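PDB 4ESQ: Serine/threonine protein kinase from Mycobacterium tuberculosis, which is probably a membrane-anchored receptor kinase that phosphorylates serine and threonine residues of proteins using ATP, represented here by its extracellular sensor domain. Local coordinates for residues A[136-148]-A[152-164]. Residues are numbered along the deposited sequence; the frame is centred on the assembly and turned at random.
Sequences GSPPTITVIDTQE and GWECQRAMSVANN
Ile141 and Met159, Val143 and Arg157, and Asp145 and Cys155 are the hydrogen-bonded pairs of an antiparallel beta hairpin in the middle of the sensor domain's sheet, with Gln147 N to Trp153 O (3.1 Å) as one further bond near the turn. The face carrying these three pairs is buried and packs on helix 96-111. Ile141 CG1 lies alongside Met159 CB at 3.9 Å, and the long, flexible Met159 continues to Phe102 and Ser106 of that helix. Arg157 CB lies 4.0 Å from Val143 CG1, and bends at chi2 and chi3 carry the guanidinium away. Arginine suits this buried place because NH2 forms a salt bridge with Asp168 and bonds Gly52 O, while NH1 bonds Val169 O. Cys155 is tied by its disulfide to Cys172 of the adjoining strand.

The other face is partly open at Thr140, Ile144, Thr146 and Glu154. Beta-branched threonines suit extended backbone and offer hydroxyls: Thr146 OG1, set beside its own backbone N (chi1 -57°), donates to the anti lone pair of Glu154 OE2 at 2.5 Å, and Thr140 OG1 meets Ser160 OG at 2.7 Å. A water joins Thr142 OG1 to Gln156 NE2, which also bonds Asn178. Ile144 CG1 rests on Gln156 CG (3.8 Å). The chemistry thus implies a two-sided hairpin: apolar packing and a paired arginine on one face, hydroxyl, carboxylate and water bonds on the other.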
# COMPACT_ATOMS: atom_id res chain seq x y z
N GLY A 136 9.41 -4.83 9.56
CA GLY A 136 8.15 -5.36 10.03
C GLY A 136 8.32 -6.71 10.69
O GLY A 136 9.37 -7.34 10.59
N SER A 137 7.27 -7.16 11.38
CA SER A 137 7.25 -8.46 12.04
C SER A 137 5.98 -9.18 11.58
O SER A 137 4.96 -8.54 11.34
CB SER A 137 7.26 -8.28 13.56
OG SER A 137 7.23 -9.52 14.24
N PRO A 138 6.05 -10.51 11.44
CA PRO A 138 4.96 -11.27 10.83
C PRO A 138 3.60 -10.89 11.41
O PRO A 138 3.47 -10.62 12.61
CB PRO A 138 5.32 -12.72 11.18
CG PRO A 138 6.80 -12.71 11.27
CD PRO A 138 7.18 -11.37 11.83
N PRO A 139 2.57 -10.86 10.55
CA PRO A 139 2.62 -11.14 9.12
C PRO A 139 2.74 -9.85 8.30
O PRO A 139 2.25 -9.79 7.18
CB PRO A 139 1.25 -11.75 8.87
CG PRO A 139 0.36 -11.00 9.79
CD PRO A 139 1.19 -10.67 11.02
N THR A 140 3.37 -8.84 8.88
CA THR A 140 3.43 -7.53 8.23
C THR A 140 4.80 -7.31 7.62
O THR A 140 5.83 -7.70 8.20
CB THR A 140 3.16 -6.38 9.24
OG1 THR A 140 1.86 -6.54 9.82
CG2 THR A 140 3.24 -5.01 8.56
N ILE A 141 4.83 -6.71 6.44
CA ILE A 141 6.08 -6.26 5.85
C ILE A 141 6.01 -4.76 5.55
O ILE A 141 4.96 -4.25 5.18
CB ILE A 141 6.42 -7.03 4.56
CG1 ILE A 141 5.25 -6.95 3.58
CG2 ILE A 141 6.79 -8.49 4.87
CD1 ILE A 141 5.52 -7.63 2.25
N THR A 142 7.13 -4.07 5.72
CA THR A 142 7.20 -2.66 5.36
C THR A 142 8.53 -2.38 4.67
O THR A 142 9.52 -3.08 4.88
CB THR A 142 7.09 -1.71 6.57
OG1 THR A 142 8.21 -1.90 7.44
CG2 THR A 142 5.79 -1.95 7.34
N VAL A 143 8.56 -1.33 3.86
CA VAL A 143 9.81 -0.87 3.27
C VAL A 143 9.65 0.59 2.91
O VAL A 143 8.58 1.02 2.48
CB VAL A 143 10.22 -1.71 2.02
CG1 VAL A 143 9.23 -1.51 0.87
CG2 VAL A 143 11.64 -1.35 1.56
N ILE A 144 10.72 1.36 3.11
CA ILE A 144 10.71 2.77 2.75
C ILE A 144 11.47 2.98 1.44
O ILE A 144 12.56 2.45 1.25
CB ILE A 144 11.33 3.62 3.88
CG1 ILE A 144 10.42 3.61 5.10
CG2 ILE A 144 11.55 5.05 3.42
CD1 ILE A 144 11.06 4.21 6.32
N ASP A 145 10.86 3.72 0.52
CA ASP A 145 11.55 4.06 -0.72
C ASP A 145 11.69 5.57 -0.83
O ASP A 145 10.83 6.32 -0.39
CB ASP A 145 10.85 3.48 -1.94
CG ASP A 145 9.36 3.59 -1.84
OD1 ASP A 145 8.88 4.66 -1.43
OD2 ASP A 145 8.67 2.59 -2.16
N THR A 146 12.80 6.00 -1.41
CA THR A 146 13.15 7.41 -1.39
C THR A 146 13.34 7.89 -2.82
O THR A 146 14.10 7.29 -3.58
CB THR A 146 14.46 7.62 -0.62
OG1 THR A 146 14.32 7.10 0.71
CG2 THR A 146 14.85 9.09 -0.57
N GLN A 147 12.63 8.96 -3.19
CA GLN A 147 12.74 9.48 -4.55
C GLN A 147 14.00 10.31 -4.69
O GLN A 147 14.31 11.14 -3.84
CB GLN A 147 11.50 10.31 -4.94
CG GLN A 147 11.65 10.95 -6.32
CD GLN A 147 10.36 11.58 -6.86
OE1 GLN A 147 9.50 12.01 -6.10
NE2 GLN A 147 10.24 11.62 -8.18
N GLU A 148 14.75 10.09 -5.77
CA GLU A 148 15.98 10.85 -6.00
C GLU A 148 15.77 12.37 -5.96
O GLU A 148 14.66 12.87 -6.17
CB GLU A 148 16.63 10.44 -7.33
CG GLU A 148 15.94 11.02 -8.56
CD GLU A 148 16.62 10.62 -9.86
OE1 GLU A 148 17.87 10.54 -9.88
OE2 GLU A 148 15.90 10.38 -10.86
N GLY A 152 13.72 15.10 -0.75
CA GLY A 152 13.63 14.24 0.41
C GLY A 152 12.27 13.55 0.52
O GLY A 152 11.94 12.98 1.57
N TRP A 153 11.48 13.62 -0.55
CA TRP A 153 10.19 12.92 -0.64
C TRP A 153 10.41 11.42 -0.52
O TRP A 153 11.28 10.86 -1.19
CB TRP A 153 9.49 13.26 -1.97
CG TRP A 153 8.08 12.72 -2.10
CD1 TRP A 153 7.68 11.63 -2.81
CD2 TRP A 153 6.90 13.26 -1.49
NE1 TRP A 153 6.32 11.45 -2.70
CE2 TRP A 153 5.82 12.44 -1.89
CE3 TRP A 153 6.64 14.35 -0.66
CZ2 TRP A 153 4.51 12.68 -1.48
CZ3 TRP A 153 5.34 14.60 -0.26
CH2 TRP A 153 4.29 13.76 -0.66
N GLU A 154 9.61 10.77 0.32
CA GLU A 154 9.75 9.33 0.53
C GLU A 154 8.39 8.68 0.67
O GLU A 154 7.40 9.36 0.90
CB GLU A 154 10.56 9.04 1.79
CG GLU A 154 12.01 9.47 1.70
CD GLU A 154 12.79 9.13 2.96
OE1 GLU A 154 12.46 9.68 4.03
OE2 GLU A 154 13.73 8.31 2.87
N CYS A 155 8.34 7.36 0.50
CA CYS A 155 7.11 6.61 0.76
C CYS A 155 7.43 5.41 1.61
O CYS A 155 8.48 4.80 1.46
CB CYS A 155 6.47 6.13 -0.54
SG CYS A 155 5.90 7.43 -1.65
N GLN A 156 6.53 5.07 2.53
CA GLN A 156 6.62 3.76 3.17
C GLN A 156 5.51 2.87 2.65
O GLN A 156 4.34 3.26 2.62
CB GLN A 156 6.53 3.85 4.69
CG GLN A 156 6.79 2.48 5.36
CD GLN A 156 6.43 2.46 6.83
OE1 GLN A 156 5.43 3.04 7.25
NE2 GLN A 156 7.26 1.78 7.64
N ARG A 157 5.90 1.68 2.19
CA ARG A 157 4.94 0.65 1.82
C ARG A 157 4.71 -0.25 3.03
O ARG A 157 5.65 -0.58 3.76
CB ARG A 157 5.48 -0.19 0.65
CG ARG A 157 5.50 0.53 -0.70
CD ARG A 157 4.12 0.59 -1.33
NE ARG A 157 3.69 -0.67 -1.93
CZ ARG A 157 2.73 -1.45 -1.44
NH1 ARG A 157 2.09 -1.10 -0.32
NH2 ARG A 157 2.40 -2.57 -2.08
N ALA A 158 3.46 -0.64 3.26
CA ALA A 158 3.18 -1.63 4.29
C ALA A 158 2.14 -2.60 3.76
O ALA A 158 1.17 -2.20 3.12
CB ALA A 158 2.68 -0.97 5.56
N MET A 159 2.35 -3.88 4.03
CA MET A 159 1.36 -4.89 3.69
C MET A 159 1.18 -5.81 4.87
O MET A 159 2.15 -6.19 5.53
CB MET A 159 1.78 -5.70 2.46
CG MET A 159 0.80 -6.80 2.08
SD MET A 159 1.28 -7.66 0.56
CE MET A 159 1.07 -6.35 -0.64
N SER A 160 -0.06 -6.17 5.14
CA SER A 160 -0.35 -7.15 6.18
C SER A 160 -1.55 -7.98 5.76
O SER A 160 -2.13 -7.77 4.69
CB SER A 160 -0.61 -6.45 7.53
OG SER A 160 -0.44 -7.36 8.62
N VAL A 161 -1.91 -8.93 6.60
CA VAL A 161 -3.06 -9.78 6.33
C VAL A 161 -3.73 -10.10 7.65
O VAL A 161 -3.06 -10.31 8.66
CB VAL A 161 -2.64 -11.08 5.61
CG1 VAL A 161 -1.41 -11.68 6.27
CG2 VAL A 161 -3.80 -12.08 5.57
N ALA A 162 -5.05 -10.10 7.63
CA ALA A 162 -5.85 -10.56 8.75
C ALA A 162 -7.07 -11.25 8.15
O ALA A 162 -7.66 -10.74 7.20
CB ALA A 162 -6.27 -9.41 9.63
N ASN A 163 -7.44 -12.41 8.69
CA ASN A 163 -8.54 -13.17 8.11
C ASN A 163 -8.24 -13.39 6.62
O ASN A 163 -7.13 -13.77 6.27
CB ASN A 163 -9.88 -12.45 8.32
CG ASN A 163 -11.06 -13.40 8.35
OD1 ASN A 163 -10.99 -14.52 7.84
ND2 ASN A 163 -12.17 -12.96 8.95
N ASN A 164 -9.23 -13.14 5.76
CA ASN A 164 -9.07 -13.32 4.32
C ASN A 164 -8.74 -12.02 3.60
O ASN A 164 -8.93 -11.91 2.38
CB ASN A 164 -10.34 -13.90 3.71
CG ASN A 164 -11.54 -13.00 3.92
OD1 ASN A 164 -11.75 -12.48 5.02
ND2 ASN A 164 -12.31 -12.78 2.87
O HOH W 1 9.93 0.29 6.86
O HOH W 2 12.99 13.68 -3.61